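Local structure of arabinogalactan endo-1,4-beta-galactosidase (Ignisphaera aggregans, 7OSK) at residues Leu334-Ala337 with Leu338-Gly342. The protein probably cleaves beta-1,4-galactosidic linkages in the interior of galactan chains, as a calcium-binding glycoside hydrolase family 53 enzyme whose catalytic domain makes up this chain. Numbering follows the deposited sequence.
Sequences LIAA and LYEEG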
ATOM      1  N   LEU A 334       8.823 -11.635  -7.607  1.00 28.48           N
ATOM      2  CA  LEU A 334       8.853 -10.934  -6.329  1.00 29.33           C
ATOM      3  C   LEU A 334       8.269 -11.821  -5.232  1.00 26.98           C
ATOM      4  O   LEU A 334       8.812 -11.896  -4.129  1.00 25.15           O
ATOM      5  CB  LEU A 334       8.083  -9.614  -6.414  1.00 30.80           C
ATOM      6  CG  LEU A 334       8.206  -8.689  -5.198  1.00 27.68           C
ATOM      7  CD1 LEU A 334       9.626  -8.161  -5.059  1.00 26.11           C
ATOM      8  CD2 LEU A 334       7.216  -7.539  -5.295  1.00 25.20           C
ATOM      9  N   ILE A 335       7.160 -12.488  -5.543  1.00 25.24           N
ATOM     10  CA  ILE A 335       6.554 -13.444  -4.622  1.00 25.31           C
ATOM     11  C   ILE A 335       7.536 -14.574  -4.336  1.00 25.93           C
ATOM     12  O   ILE A 335       7.685 -15.011  -3.193  1.00 24.76           O
ATOM     13  CB  ILE A 335       5.234 -14.025  -5.189  1.00 25.92           C
ATOM     14  CG1 ILE A 335       4.171 -12.923  -5.269  1.00 26.91           C
ATOM     15  CG2 ILE A 335       4.739 -15.194  -4.328  1.00 25.38           C
ATOM     16  CD1 ILE A 335       2.817 -13.374  -5.810  1.00 26.64           C
ATOM     17  N   ALA A 336       8.206 -15.042  -5.383  1.00 24.55           N
ATOM     18  CA  ALA A 336       9.184 -16.112  -5.245  1.00 25.73           C
ATOM     19  C   ALA A 336      10.376 -15.649  -4.416  1.00 25.21           C
ATOM     20  O   ALA A 336      10.787 -16.325  -3.474  1.00 25.43           O
ATOM     21  CB  ALA A 336       9.642 -16.588  -6.614  1.00 26.66           C
ATOM     22  N   ALA A 337      10.926 -14.493  -4.773  1.00 26.38           N
ATOM     23  CA  ALA A 337      12.078 -13.941  -4.071  1.00 25.27           C
ATOM     24  C   ALA A 337      11.773 -13.730  -2.592  1.00 24.79           C
ATOM     25  O   ALA A 337      12.601 -14.023  -1.734  1.00 26.28           O
ATOM     26  CB  ALA A 337      12.508 -12.633  -4.710  1.00 24.64           C
ATOM     27  N   LEU A 338      10.582 -13.222  -2.300  1.00 23.61           N
ATOM     28  CA  LEU A 338      10.196 -12.947  -0.923  1.00 24.75           C
ATOM     29  C   LEU A 338      10.078 -14.228  -0.104  1.00 25.63           C
ATOM     30  O   LEU A 338      10.544 -14.286   1.034  1.00 24.87           O
ATOM     31  CB  LEU A 338       8.873 -12.179  -0.883  1.00 24.55           C
ATOM     32  CG  LEU A 338       8.314 -11.901   0.517  1.00 24.04           C
ATOM     33  CD1 LEU A 338       9.331 -11.172   1.384  1.00 23.53           C
ATOM     34  CD2 LEU A 338       7.022 -11.104   0.424  1.00 22.84           C
ATOM     35  N   TYR A 339       9.455 -15.251  -0.680  1.00 24.99           N
ATOM     36  CA  TYR A 339       9.207 -16.493   0.044  1.00 25.14           C
ATOM     37  C   TYR A 339      10.463 -17.348   0.162  1.00 25.43           C
ATOM     38  O   TYR A 339      10.703 -17.968   1.199  1.00 26.40           O
ATOM     39  CB  TYR A 339       8.096 -17.299  -0.635  1.00 24.99           C
ATOM     40  CG  TYR A 339       7.801 -18.610   0.060  1.00 26.77           C
ATOM     41  CD1 TYR A 339       7.494 -18.644   1.415  1.00 27.18           C
ATOM     42  CD2 TYR A 339       7.830 -19.813  -0.636  1.00 27.72           C
ATOM     43  CE1 TYR A 339       7.226 -19.840   2.059  1.00 26.99           C
ATOM     44  CE2 TYR A 339       7.561 -21.014   0.001  1.00 28.14           C
ATOM     45  CZ  TYR A 339       7.261 -21.021   1.348  1.00 27.61           C
ATOM     46  OH  TYR A 339       6.995 -22.210   1.988  1.00 26.14           O
ATOM     47  N   GLU A 340      11.261 -17.378  -0.899  1.00 25.32           N
ATOM     48  CA  GLU A 340      12.469 -18.199  -0.927  1.00 27.96           C
ATOM     49  C   GLU A 340      13.502 -17.720   0.090  1.00 27.35           C
ATOM     50  O   GLU A 340      14.331 -18.502   0.560  1.00 25.77           O
ATOM     51  CB  GLU A 340      13.073 -18.202  -2.335  1.00 26.41           C
ATOM     52  CG  GLU A 340      12.282 -19.042  -3.330  1.00 25.90           C
ATOM     53  CD  GLU A 340      12.731 -18.843  -4.763  1.00 25.60           C
ATOM     54  OE1 GLU A 340      13.799 -18.230  -4.972  1.00 27.55           O
ATOM     55  OE2 GLU A 340      12.013 -19.299  -5.679  1.00 26.75           O
ATOM     56  N   GLU A 341      13.442 -16.435   0.426  1.00 27.39           N
ATOM     57  CA  GLU A 341      14.355 -15.840   1.396  1.00 28.25           C
ATOM     58  C   GLU A 341      13.651 -15.598   2.726  1.00 27.65           C
ATOM     59  O   GLU A 341      14.217 -15.839   3.794  1.00 25.50           O
ATOM     60  CB  GLU A 341      14.917 -14.522   0.864  1.00 28.31           C
ATOM     61  CG  GLU A 341      15.414 -14.580  -0.571  1.00 28.52           C
ATOM     62  CD  GLU A 341      16.693 -15.377  -0.727  1.00 31.47           C
ATOM     63  OE1 GLU A 341      17.167 -15.959   0.272  1.00 33.04           O
ATOM     64  OE2 GLU A 341      17.234 -15.410  -1.855  1.00 30.70           O
ATOM     65  N   GLY A 342      12.417 -15.110   2.651  1.00 27.67           N
ATOM     66  CA  GLY A 342      11.640 -14.803   3.836  1.00 26.35           C
ATOM     67  C   GLY A 342      11.285 -16.040   4.636  1.00 26.57           C
ATOM     68  O   GLY A 342      11.047 -15.955   5.842  1.00 25.36           O
TER
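The carboxylate of E340 turns one face to A336: the methyl group lies over OE2 (A336 CB to E340 OE2 3.7 Å), and A336 O stands above CD on that same face, E340 CD to A336 O being 3.4 Å. OE1 of E340 is salt-bridged to R274. With CG of E340 anti to the carbonyl carbon (chi1 -74°) and the chain extended beyond it, the acid runs back along the helix over the preceding turn. The Y339 ring instead leads away from that turn; its side chain touches P47 and A346, and its hydroxyl makes a weak hydrogen bond to G45 O. These residues form the C-terminal turns of helix 324-342 in the TIM barrel, the helix of the beta-alpha-beta crossover joining strands 287-293 and 346-352. L334 and L338, one turn apart, both face the barrel, L334 on T293 and L338 on I288, V290 and I349. A helical bond runs from E340 N to A336 O (2.8 Å). That from E341 N to A337 O is weak at 3.3 Å and 139°. E341, bent at chi2, is salt-bridged to R278 through OE1 and to R274 through OE2, tying the helix end to helix 270-283.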